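Local coordinates for protein trichothecene 3-O-acetyltransferase (Gibberella zeae, PDB 2RKV) that transfers an acetyl group from acetyl coenzyme A to the 3-hydroxyl of trichothecene mycotoxins such as T-2 toxin, as a member of the BAHD acyltransferase superfamily, at residues 76-80 / 81-85; 162-165 / 166-170; 184-187 / 188-192. One frame throughout, in Å; residues are numbered along the deposited sequence. Where two conformers were deposited one is given.

Contact 1: 76-80 / 81-85; sequences VPFED and VPRVV
Phe78 CZ lies over one face of the Arg83 guanidinium, and Glu79 OE1 and OE2 lie at its edge. Phe78 CZ stands 3.5 Å from Arg83 NH2, offset toward the rim of the guanidinium. The two planes are 49° apart, so the groups do not stack flat. Phe78 CG lies anti to the backbone N (chi1 180°), which brings the ring up beside Arg83. Glu79 CG sits 3.9 Å above the plane of the Phe78 ring, over its centre.

At its edge Arg83 grips Glu79 side-on. Arg83 NE donates to Glu79 OE1 at 2.8 Å. Arg83 NH2 donates to Glu79 OE2 at 2.7 Å. Both oxygens lie near the guanidinium plane but are approached from above the carboxylate plane. The salt bridge spans the surface connection between strand 72-76 of a three-stranded sheet and strand 83-88 at the border of the five-stranded one. A water donates to both Glu79 OE1 (2.7 Å) and Val81 O (2.8 Å), tying the carboxylate to the backbone. Phe78 also touches Pro133 and Pro135. The Pro82 ring packs on Leu46 and Ser50 of helix 35-52.

Contact 2: 162-165 / 166-170; sequences VGQD and AVIRL
Helix 161-176 follows directly on the HXXXD motif of BAHD acyltransferases (His156 to Asp160), and Asp160 OD1 accepts a hydrogen bond from Gly163 N near the start of the helix. The contact is a run of i to i+4 backbone bonds with an Asp165–Arg169 salt bridge laid along one side. Four successive amides, those of Ala166, Val167, Ile168 and Arg169, donate to the carbonyls of Val162, Gly163, Gln164 and Asp165. The bond from Arg169 N to Asp165 O measures 2.8 Å.

Asp165 OD2 meets Arg169 NH2 at 3.0 Å. The hydrogen bond in this pair is weak, bent to 139°. Asp165 OD2 lies at the guanidinium edge, in its plane, while the carboxylate plane is turned 81° from it. In this conformer a bend at chi3 (60°) turns the arginine back over the helix, and Ala166 CA lies 3.5 Å above one guanidinium face. A water sits 2.9 Å from both Val162 O, to which it donates, and Arg169 NH1, from which it accepts. Asp165 is buried and has several partners; Arg169 is partly exposed and was modelled in two conformers, so its place here is one of two.

Gln164 and Ile168 run side by side, with Gln164 CG 3.9 Å from Ile168 CD1. Tyr388 OH hydrogen-bonds both Asp165 OD1 and Arg169 NH2, Gly384 N donates to Asp165 OD2, and Gln164 NE2 hydrogen-bonds Thr21 O.

Val162 lies about 4 Å from bound coenzyme A, Gln164 and Ile168 pack on Val152 of strand 147-155, and Val167 and Leu170 reach Phe49 of helix 35-52.

Contact 3: 184-187 / 188-192; sequences EMTA and MNLDR
Glu184 O accepts the amide of Met188 at 2.9 Å, an i to i+4 helical bond at this helix end. The N-H points to the oxygen at 156°. The same carbonyl also touches the Met188 side chain, with CG 3.2 Å from Glu184 O. Met188 CG lies beside its own backbone N and anti to the carbonyl carbon (chi1 -74°). This places it against that carbonyl.

The helix end runs into a type I beta turn, Ala187 to Leu190, with Met188 and Asn189 at its corners. Asn189 N donates to Thr186 O at 3.0 Å. The N-H comes to Thr186 O from well above the carbonyl plane, 60° out of it. Leu190 lays CG 3.5 Å from Thr186 O, and its CD2 comes within 4.2 Å of Thr186 CG2. A water bridges the turn by donating to Ala187 O at 2.9 Å and to Leu190 O at 3.0 Å. Thr186 OG1 bonds back to Glu182 O within the helix.

The contact carries the chain out of helix 182-187 into the long connection toward strand 229-236. Trp55 NE1 hydrogen-bonds Met188 O and the Trp55 ring makes a cation-pi contact with Arg192. Glu184 OE1 takes Thr181 N and a salt bridge from Lys173, while Glu184 and Met188 both pack on Leu170 of helix 161-176.

In the fold
Contact 2 is buried, contact 3 is partly buried, and contact 1 lies at the surface. All three are local, but they hold different elements: a link between two sheets in contact 1, the body of a helix in contact 2 and a helix end in contact 3. Contacts 1 and 2 each contain an acid–arginine pair. The first grips with two nitrogens, whereas the second uses one weak bond and gains further partners from the protein. Contact 3 relies on backbone bonds and a water. Contacts 2 and 3 touch through Leu170 CD1 and Met188 CG, 3.5 Å apart. Contact 1 stays separate, its centre about 17 Å from that of contact 2.

Contact 1: 76-80 / 81-85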
ATOM      1  N   VAL A  76      -3.207  -9.925 -19.776  1.00  9.55           N
ATOM      2  CA  VAL A  76      -3.236 -10.202 -21.213  1.00  9.90           C
ATOM      3  C   VAL A  76      -2.759  -8.959 -21.974  1.00 10.32           C
ATOM      4  O   VAL A  76      -2.687  -7.878 -21.407  1.00 10.57           O
ATOM      5  CB  VAL A  76      -4.658 -10.641 -21.679  1.00  9.91           C
ATOM      6  CG1 VAL A  76      -5.049 -11.947 -21.013  1.00  9.64           C
ATOM      7  CG2 VAL A  76      -5.703  -9.559 -21.379  1.00 10.63           C
ATOM      8  N   PRO A  77      -2.401  -9.111 -23.258  1.00 10.50           N
ATOM      9  CA  PRO A  77      -1.901  -7.939 -23.981  1.00 10.77           C
ATOM     10  C   PRO A  77      -2.867  -6.743 -23.993  1.00 11.14           C
ATOM     11  O   PRO A  77      -4.088  -6.909 -23.886  1.00 10.74           O
ATOM     12  CB  PRO A  77      -1.653  -8.477 -25.395  1.00 11.06           C
ATOM     13  CG  PRO A  77      -1.414  -9.951 -25.197  1.00 11.16           C
ATOM     14  CD  PRO A  77      -2.378 -10.329 -24.090  1.00 10.84           C
ATOM     15  N   PHE A  78      -2.294  -5.549 -24.086  1.00 11.60           N
ATOM     16  CA  PHE A  78      -3.069  -4.309 -24.089  1.00 12.49           C
ATOM     17  C   PHE A  78      -2.441  -3.347 -25.093  1.00 13.15           C
ATOM     18  O   PHE A  78      -2.928  -3.235 -26.218  1.00 14.06           O
ATOM     19  CB  PHE A  78      -3.143  -3.716 -22.680  1.00 12.55           C
ATOM     20  CG  PHE A  78      -3.926  -2.428 -22.589  1.00 13.29           C
ATOM     21  CD1 PHE A  78      -3.396  -1.336 -21.909  1.00 13.98           C
ATOM     22  CD2 PHE A  78      -5.184  -2.311 -23.177  1.00 15.03           C
ATOM     23  CE1 PHE A  78      -4.107  -0.139 -21.807  1.00 14.45           C
ATOM     24  CE2 PHE A  78      -5.908  -1.108 -23.088  1.00 15.42           C
ATOM     25  CZ  PHE A  78      -5.368  -0.027 -22.399  1.00 14.39           C
ATOM     26  N   GLU A  79      -1.355  -2.682 -24.708  1.00 13.45           N
ATOM     27  CA  GLU A  79      -0.637  -1.787 -25.617  1.00 14.31           C
ATOM     28  C   GLU A  79       0.857  -2.137 -25.660  1.00 13.87           C
ATOM     29  O   GLU A  79       1.318  -2.954 -24.859  1.00 13.59           O
ATOM     30  CB  GLU A  79      -0.915  -0.319 -25.251  1.00 14.19           C
ATOM     31  CG  GLU A  79      -2.378   0.044 -25.513  1.00 16.17           C
ATOM     32  CD  GLU A  79      -2.752   1.476 -25.166  1.00 16.60           C
ATOM     33  OE1 GLU A  79      -1.959   2.197 -24.530  1.00 19.87           O
ATOM     34  OE2 GLU A  79      -3.875   1.873 -25.540  1.00 21.57           O
ATOM     35  N   ASP A  80       1.598  -1.539 -26.597  1.00 14.04           N
ATOM     36  CA  ASP A  80       3.016  -1.870 -26.796  1.00 14.47           C
ATOM     37  C   ASP A  80       3.882  -1.575 -25.571  1.00 14.27           C
ATOM     38  O   ASP A  80       4.795  -2.336 -25.243  1.00 14.32           O
ATOM     39  CB  ASP A  80       3.579  -1.121 -28.016  1.00 15.11           C
ATOM     40  CG  ASP A  80       3.051  -1.665 -29.334  0.50 15.54           C
ATOM     41  OD1 ASP A  80       2.476  -2.775 -29.356  0.50 16.96           O
ATOM     42  OD2 ASP A  80       3.223  -0.973 -30.358  0.50 17.07           O
ATOM     43  N   VAL A  81       3.585  -0.459 -24.910  1.00 13.89           N
ATOM     44  CA  VAL A  81       4.303  -0.032 -23.717  1.00 13.31           C
ATOM     45  C   VAL A  81       3.299   0.395 -22.640  1.00 13.05           C
ATOM     46  O   VAL A  81       2.140   0.696 -22.961  1.00 12.61           O
ATOM     47  CB  VAL A  81       5.277   1.137 -24.031  1.00 13.91           C
ATOM     48  CG1 VAL A  81       6.358   0.687 -25.018  1.00 14.24           C
ATOM     49  CG2 VAL A  81       4.518   2.362 -24.556  1.00 13.06           C
ATOM     50  N   PRO A  82       3.722   0.406 -21.356  1.00 13.07           N
ATOM     51  CA  PRO A  82       2.819   0.970 -20.350  1.00 13.40           C
ATOM     52  C   PRO A  82       2.564   2.445 -20.648  1.00 13.76           C
ATOM     53  O   PRO A  82       3.474   3.136 -21.109  1.00 14.22           O
ATOM     54  CB  PRO A  82       3.617   0.841 -19.049  1.00 13.40           C
ATOM     55  CG  PRO A  82       4.619  -0.226 -19.312  1.00 13.47           C
ATOM     56  CD  PRO A  82       4.988  -0.046 -20.752  1.00 12.92           C
ATOM     57  N   ARG A  83       1.338   2.904 -20.409  1.00 14.10           N
ATOM     58  CA  ARG A  83       0.962   4.293 -20.687  1.00 14.78           C
ATOM     59  C   ARG A  83       1.590   5.262 -19.700  1.00 14.31           C
ATOM     60  O   ARG A  83       1.459   5.086 -18.481  1.00 13.89           O
ATOM     61  CB  ARG A  83      -0.554   4.467 -20.616  1.00 15.08           C
ATOM     62  CG  ARG A  83      -1.332   3.786 -21.735  1.00 16.86           C
ATOM     63  CD  ARG A  83      -2.825   3.893 -21.479  1.00 18.64           C
ATOM     64  NE  ARG A  83      -3.604   3.490 -22.648  1.00 20.90           N
ATOM     65  CZ  ARG A  83      -4.929   3.583 -22.743  1.00 22.50           C
ATOM     66  NH1 ARG A  83      -5.644   4.065 -21.733  1.00 24.10           N
ATOM     67  NH2 ARG A  83      -5.541   3.194 -23.851  1.00 22.54           N
ATOM     68  N   VAL A  84       2.261   6.282 -20.229  1.00 14.40           N
ATOM     69  CA  VAL A  84       2.667   7.438 -19.426  1.00 14.06           C
ATOM     70  C   VAL A  84       1.955   8.691 -19.936  1.00 14.09           C
ATOM     71  O   VAL A  84       1.837   8.909 -21.143  1.00 14.50           O
ATOM     72  CB  VAL A  84       4.221   7.631 -19.347  1.00 14.61           C
ATOM     73  CG1 VAL A  84       4.814   7.999 -20.692  1.00 15.49           C
ATOM     74  CG2 VAL A  84       4.594   8.682 -18.278  1.00 14.56           C
ATOM     75  N   VAL A  85       1.439   9.469 -18.996  1.00 13.22           N
ATOM     76  CA  VAL A  85       0.817  10.753 -19.283  1.00 13.07           C
ATOM     77  C   VAL A  85       1.819  11.802 -18.826  1.00 12.76           C
ATOM     78  O   VAL A  85       2.379  11.693 -17.736  1.00 12.08           O
ATOM     79  CB  VAL A  85      -0.515  10.923 -18.486  1.00 13.50           C
ATOM     80  CG1 VAL A  85      -1.040  12.368 -18.557  1.00 14.11           C
ATOM     81  CG2 VAL A  85      -1.574   9.952 -18.993  1.00 15.69           C
TER
HETATM   82  O   HOH W   1       0.718   2.587 -24.452  1.00 15.26           O

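Contact 2: 162-165 / 166-170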
ATOM      1  N   VAL A 162       4.795  -4.336  -2.536  1.00 10.35           N
ATOM      2  CA  VAL A 162       6.106  -4.991  -2.640  1.00 10.47           C
ATOM      3  C   VAL A 162       6.360  -5.341  -4.116  1.00 10.02           C
ATOM      4  O   VAL A 162       7.441  -5.068  -4.649  1.00 10.12           O
ATOM      5  CB  VAL A 162       6.216  -6.229  -1.729  1.00 10.46           C
ATOM      6  CG1 VAL A 162       7.505  -7.027  -2.006  1.00 11.68           C
ATOM      7  CG2 VAL A 162       6.161  -5.788  -0.247  1.00 10.99           C
ATOM      8  N   GLY A 163       5.345  -5.902  -4.771  1.00  9.69           N
ATOM      9  CA  GLY A 163       5.445  -6.218  -6.201  1.00  9.57           C
ATOM     10  C   GLY A 163       5.602  -4.954  -7.036  1.00  9.73           C
ATOM     11  O   GLY A 163       6.405  -4.901  -7.975  1.00  9.84           O
ATOM     12  N   GLN A 164       4.832  -3.927  -6.688  1.00  9.39           N
ATOM     13  CA  GLN A 164       4.884  -2.651  -7.409  1.00  9.35           C
ATOM     14  C   GLN A 164       6.275  -2.047  -7.303  1.00  9.23           C
ATOM     15  O   GLN A 164       6.829  -1.551  -8.293  1.00  9.46           O
ATOM     16  CB  GLN A 164       3.831  -1.690  -6.847  1.00  9.77           C
ATOM     17  CG  GLN A 164       3.623  -0.420  -7.683  1.00 10.44           C
ATOM     18  CD  GLN A 164       2.271   0.220  -7.385  1.00 11.37           C
ATOM     19  OE1 GLN A 164       1.307  -0.480  -7.063  1.00 13.14           O
ATOM     20  NE2 GLN A 164       2.197   1.549  -7.487  1.00 10.44           N
ATOM     21  N   ASP A 165       6.859  -2.120  -6.104  1.00  8.66           N
ATOM     22  CA  ASP A 165       8.224  -1.643  -5.891  1.00  9.04           C
ATOM     23  C   ASP A 165       9.195  -2.428  -6.790  1.00  8.53           C
ATOM     24  O   ASP A 165      10.094  -1.840  -7.403  1.00  8.44           O
ATOM     25  CB  ASP A 165       8.610  -1.805  -4.411  1.00  8.95           C
ATOM     26  CG  ASP A 165      10.001  -1.260  -4.093  1.00  9.47           C
ATOM     27  OD1 ASP A 165      10.391  -0.217  -4.658  1.00 11.23           O
ATOM     28  OD2 ASP A 165      10.696  -1.852  -3.237  1.00 11.15           O
ATOM     29  N   ALA A 166       9.011  -3.749  -6.874  1.00  8.50           N
ATOM     30  CA  ALA A 166       9.883  -4.589  -7.706  1.00  8.93           C
ATOM     31  C   ALA A 166       9.821  -4.156  -9.175  1.00  8.88           C
ATOM     32  O   ALA A 166      10.858  -4.032  -9.828  1.00  9.33           O
ATOM     33  CB  ALA A 166       9.510  -6.054  -7.554  1.00  9.09           C
ATOM     34  N   VAL A 167       8.610  -3.874  -9.654  1.00  8.44           N
ATOM     35  CA  VAL A 167       8.382  -3.405 -11.031  1.00  8.56           C
ATOM     36  C   VAL A 167       9.048  -2.038 -11.254  1.00  8.93           C
ATOM     37  O   VAL A 167       9.775  -1.830 -12.252  1.00  8.75           O
ATOM     38  CB  VAL A 167       6.861  -3.368 -11.348  1.00  8.41           C
ATOM     39  CG1 VAL A 167       6.571  -2.670 -12.687  1.00  9.27           C
ATOM     40  CG2 VAL A 167       6.301  -4.806 -11.384  1.00  8.79           C
ATOM     41  N   ILE A 168       8.822  -1.118 -10.317  1.00  8.37           N
ATOM     42  CA  ILE A 168       9.375   0.242 -10.406  1.00  8.52           C
ATOM     43  C   ILE A 168      10.915   0.228 -10.383  1.00  8.36           C
ATOM     44  O   ILE A 168      11.561   0.940 -11.155  1.00  8.39           O
ATOM     45  CB  ILE A 168       8.790   1.178  -9.320  1.00  8.58           C
ATOM     46  CG1 ILE A 168       7.268   1.277  -9.482  1.00  7.35           C
ATOM     47  CG2 ILE A 168       9.441   2.569  -9.392  1.00  9.24           C
ATOM     48  CD1 ILE A 168       6.558   2.011  -8.349  1.00  9.12           C
ATOM     49  N   ARG A 169      11.479  -0.609  -9.514  1.00  8.54           N
ATOM     50  CA  ARG A 169      12.925  -0.789  -9.417  0.50  8.65           C
ATOM     51  C   ARG A 169      13.522  -1.181 -10.773  1.00  9.07           C
ATOM     52  O   ARG A 169      14.542  -0.628 -11.197  1.00  9.42           O
ATOM     53  CB  ARG A 169      13.241  -1.851  -8.357  0.50  8.53           C
ATOM     54  CG  ARG A 169      14.708  -2.214  -8.191  0.50  8.32           C
ATOM     55  CD  ARG A 169      14.961  -2.804  -6.801  0.50  9.26           C
ATOM     56  NE  ARG A 169      14.178  -4.014  -6.538  0.50  8.69           N
ATOM     57  CZ  ARG A 169      13.156  -4.095  -5.682  0.50  9.19           C
ATOM     58  NH1 ARG A 169      12.528  -5.253  -5.512  0.50  8.71           N
ATOM     59  NH2 ARG A 169      12.757  -3.035  -4.989  0.50  9.30           N
ATOM     60  N   LEU A 170      12.889  -2.144 -11.443  1.00  9.03           N
ATOM     61  CA  LEU A 170      13.367  -2.583 -12.757  1.00  9.25           C
ATOM     62  C   LEU A 170      13.125  -1.514 -13.815  1.00  9.15           C
ATOM     63  O   LEU A 170      13.928  -1.348 -14.743  1.00  8.92           O
ATOM     64  CB  LEU A 170      12.724  -3.906 -13.172  1.00  9.38           C
ATOM     65  CG  LEU A 170      13.123  -5.141 -12.347  1.00  9.70           C
ATOM     66  CD1 LEU A 170      12.684  -6.407 -13.072  1.00 11.75           C
ATOM     67  CD2 LEU A 170      14.644  -5.179 -12.097  1.00 11.09           C
TER
HETATM   68  O   HOH W   2      10.137  -5.798  -3.990  1.00 12.77           O

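Contact 3: 184-187 / 188-192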
ATOM      1  N   GLU A 184      16.325 -11.538 -11.248  1.00 11.07           N
ATOM      2  CA  GLU A 184      15.250 -10.560 -11.462  1.00 10.81           C
ATOM      3  C   GLU A 184      14.316 -11.038 -12.562  1.00 10.90           C
ATOM      4  O   GLU A 184      13.093 -11.039 -12.393  1.00 11.20           O
ATOM      5  CB  GLU A 184      15.817  -9.167 -11.786  1.00 11.18           C
ATOM      6  CG  GLU A 184      16.356  -8.480 -10.554  1.00 12.08           C
ATOM      7  CD  GLU A 184      17.313  -7.329 -10.837  1.00 12.90           C
ATOM      8  OE1 GLU A 184      17.738  -7.104 -11.998  1.00 13.33           O
ATOM      9  OE2 GLU A 184      17.654  -6.645  -9.859  1.00 14.98           O
ATOM     10  N   MET A 185      14.903 -11.477 -13.675  1.00 10.83           N
ATOM     11  CA  MET A 185      14.125 -11.991 -14.800  1.00 10.89           C
ATOM     12  C   MET A 185      13.314 -13.236 -14.423  1.00 10.53           C
ATOM     13  O   MET A 185      12.162 -13.397 -14.855  1.00 10.11           O
ATOM     14  CB  MET A 185      15.042 -12.256 -15.997  1.00 11.46           C
ATOM     15  CG  MET A 185      15.567 -10.987 -16.651  1.00 13.51           C
ATOM     16  SD  MET A 185      14.274 -10.039 -17.502  1.00 20.60           S
ATOM     17  CE  MET A 185      13.974 -11.095 -18.927  1.00 20.84           C
ATOM     18  N   THR A 186      13.903 -14.099 -13.596  1.00 10.05           N
ATOM     19  CA  THR A 186      13.201 -15.281 -13.103  1.00 10.06           C
ATOM     20  C   THR A 186      12.010 -14.889 -12.221  1.00  9.78           C
ATOM     21  O   THR A 186      10.888 -15.373 -12.434  1.00  9.49           O
ATOM     22  CB  THR A 186      14.160 -16.210 -12.345  1.00 10.31           C
ATOM     23  OG1 THR A 186      15.095 -16.758 -13.285  1.00  9.87           O
ATOM     24  CG2 THR A 186      13.409 -17.341 -11.664  1.00 10.21           C
ATOM     25  N   ALA A 187      12.259 -14.006 -11.252  1.00  9.37           N
ATOM     26  CA  ALA A 187      11.206 -13.548 -10.332  1.00  9.48           C
ATOM     27  C   ALA A 187      10.035 -12.896 -11.077  1.00  9.40           C
ATOM     28  O   ALA A 187       8.872 -13.132 -10.752  1.00  9.29           O
ATOM     29  CB  ALA A 187      11.785 -12.603  -9.283  1.00  9.83           C
ATOM     30  N   MET A 188      10.363 -12.109 -12.103  1.00  9.24           N
ATOM     31  CA  MET A 188       9.367 -11.410 -12.920  1.00  9.86           C
ATOM     32  C   MET A 188       8.497 -12.352 -13.757  1.00 10.16           C
ATOM     33  O   MET A 188       7.489 -11.928 -14.335  1.00 11.25           O
ATOM     34  CB  MET A 188      10.061 -10.404 -13.847  1.00  9.55           C
ATOM     35  CG  MET A 188      10.582  -9.166 -13.148  1.00 11.01           C
ATOM     36  SD  MET A 188       9.262  -8.120 -12.481  1.00 12.91           S
ATOM     37  CE  MET A 188       8.709  -7.237 -13.923  1.00 15.23           C
ATOM     38  N   ASN A 189       8.879 -13.629 -13.809  1.00 10.60           N
ATOM     39  CA  ASN A 189       8.217 -14.581 -14.689  1.00 11.27           C
ATOM     40  C   ASN A 189       7.761 -15.869 -14.001  1.00 11.19           C
ATOM     41  O   ASN A 189       7.298 -16.810 -14.659  1.00 10.93           O
ATOM     42  CB  ASN A 189       9.101 -14.858 -15.910  1.00 10.88           C
ATOM     43  CG  ASN A 189       9.189 -13.653 -16.828  1.00 11.45           C
ATOM     44  OD1 ASN A 189      10.238 -12.996 -16.924  1.00 12.90           O
ATOM     45  ND2 ASN A 189       8.072 -13.323 -17.472  1.00  9.36           N
ATOM     46  N   LEU A 190       7.850 -15.900 -12.671  1.00 11.35           N
ATOM     47  CA  LEU A 190       7.298 -17.026 -11.923  1.00 11.60           C
ATOM     48  C   LEU A 190       5.810 -17.175 -12.220  1.00 11.83           C
ATOM     49  O   LEU A 190       5.079 -16.184 -12.303  1.00 12.29           O
ATOM     50  CB  LEU A 190       7.505 -16.837 -10.418  1.00 11.79           C
ATOM     51  CG  LEU A 190       8.946 -16.842  -9.900  1.00 12.68           C
ATOM     52  CD1 LEU A 190       8.946 -16.440  -8.437  1.00 12.46           C
ATOM     53  CD2 LEU A 190       9.607 -18.210 -10.094  1.00 14.53           C
ATOM     54  N   ASP A 191       5.364 -18.416 -12.381  1.00 11.44           N
ATOM     55  CA  ASP A 191       3.941 -18.684 -12.526  1.00 12.01           C
ATOM     56  C   ASP A 191       3.222 -18.278 -11.238  1.00 11.79           C
ATOM     57  O   ASP A 191       3.673 -18.602 -10.132  1.00 12.29           O
ATOM     58  CB  ASP A 191       3.695 -20.156 -12.838  1.00 11.64           C
ATOM     59  CG  ASP A 191       2.324 -20.402 -13.441  1.00 14.47           C
ATOM     60  OD1 ASP A 191       1.833 -19.551 -14.220  1.00 14.30           O
ATOM     61  OD2 ASP A 191       1.736 -21.452 -13.133  1.00 19.20           O
ATOM     62  N   ARG A 192       2.108 -17.571 -11.387  1.00 11.50           N
ATOM     63  CA  ARG A 192       1.406 -17.010 -10.231  1.00 11.22           C
ATOM     64  C   ARG A 192       0.376 -17.971  -9.662  1.00 11.92           C
ATOM     65  O   ARG A 192       0.210 -18.037  -8.452  1.00 11.68           O
ATOM     66  CB  ARG A 192       0.706 -15.698 -10.585  1.00 11.12           C
ATOM     67  CG  ARG A 192       1.583 -14.720 -11.340  1.00 11.23           C
ATOM     68  CD  ARG A 192       0.985 -13.330 -11.319  1.00 10.55           C
ATOM     69  NE  ARG A 192       1.881 -12.366 -11.952  1.00  9.29           N
ATOM     70  CZ  ARG A 192       1.765 -11.047 -11.816  1.00  9.42           C
ATOM     71  NH1 ARG A 192       0.775 -10.535 -11.083  1.00  9.76           N
ATOM     72  NH2 ARG A 192       2.634 -10.241 -12.416  1.00  9.71           N
TER
HETATM   73  O   HOH W   3       6.139 -13.486 -11.744  1.00 20.61           O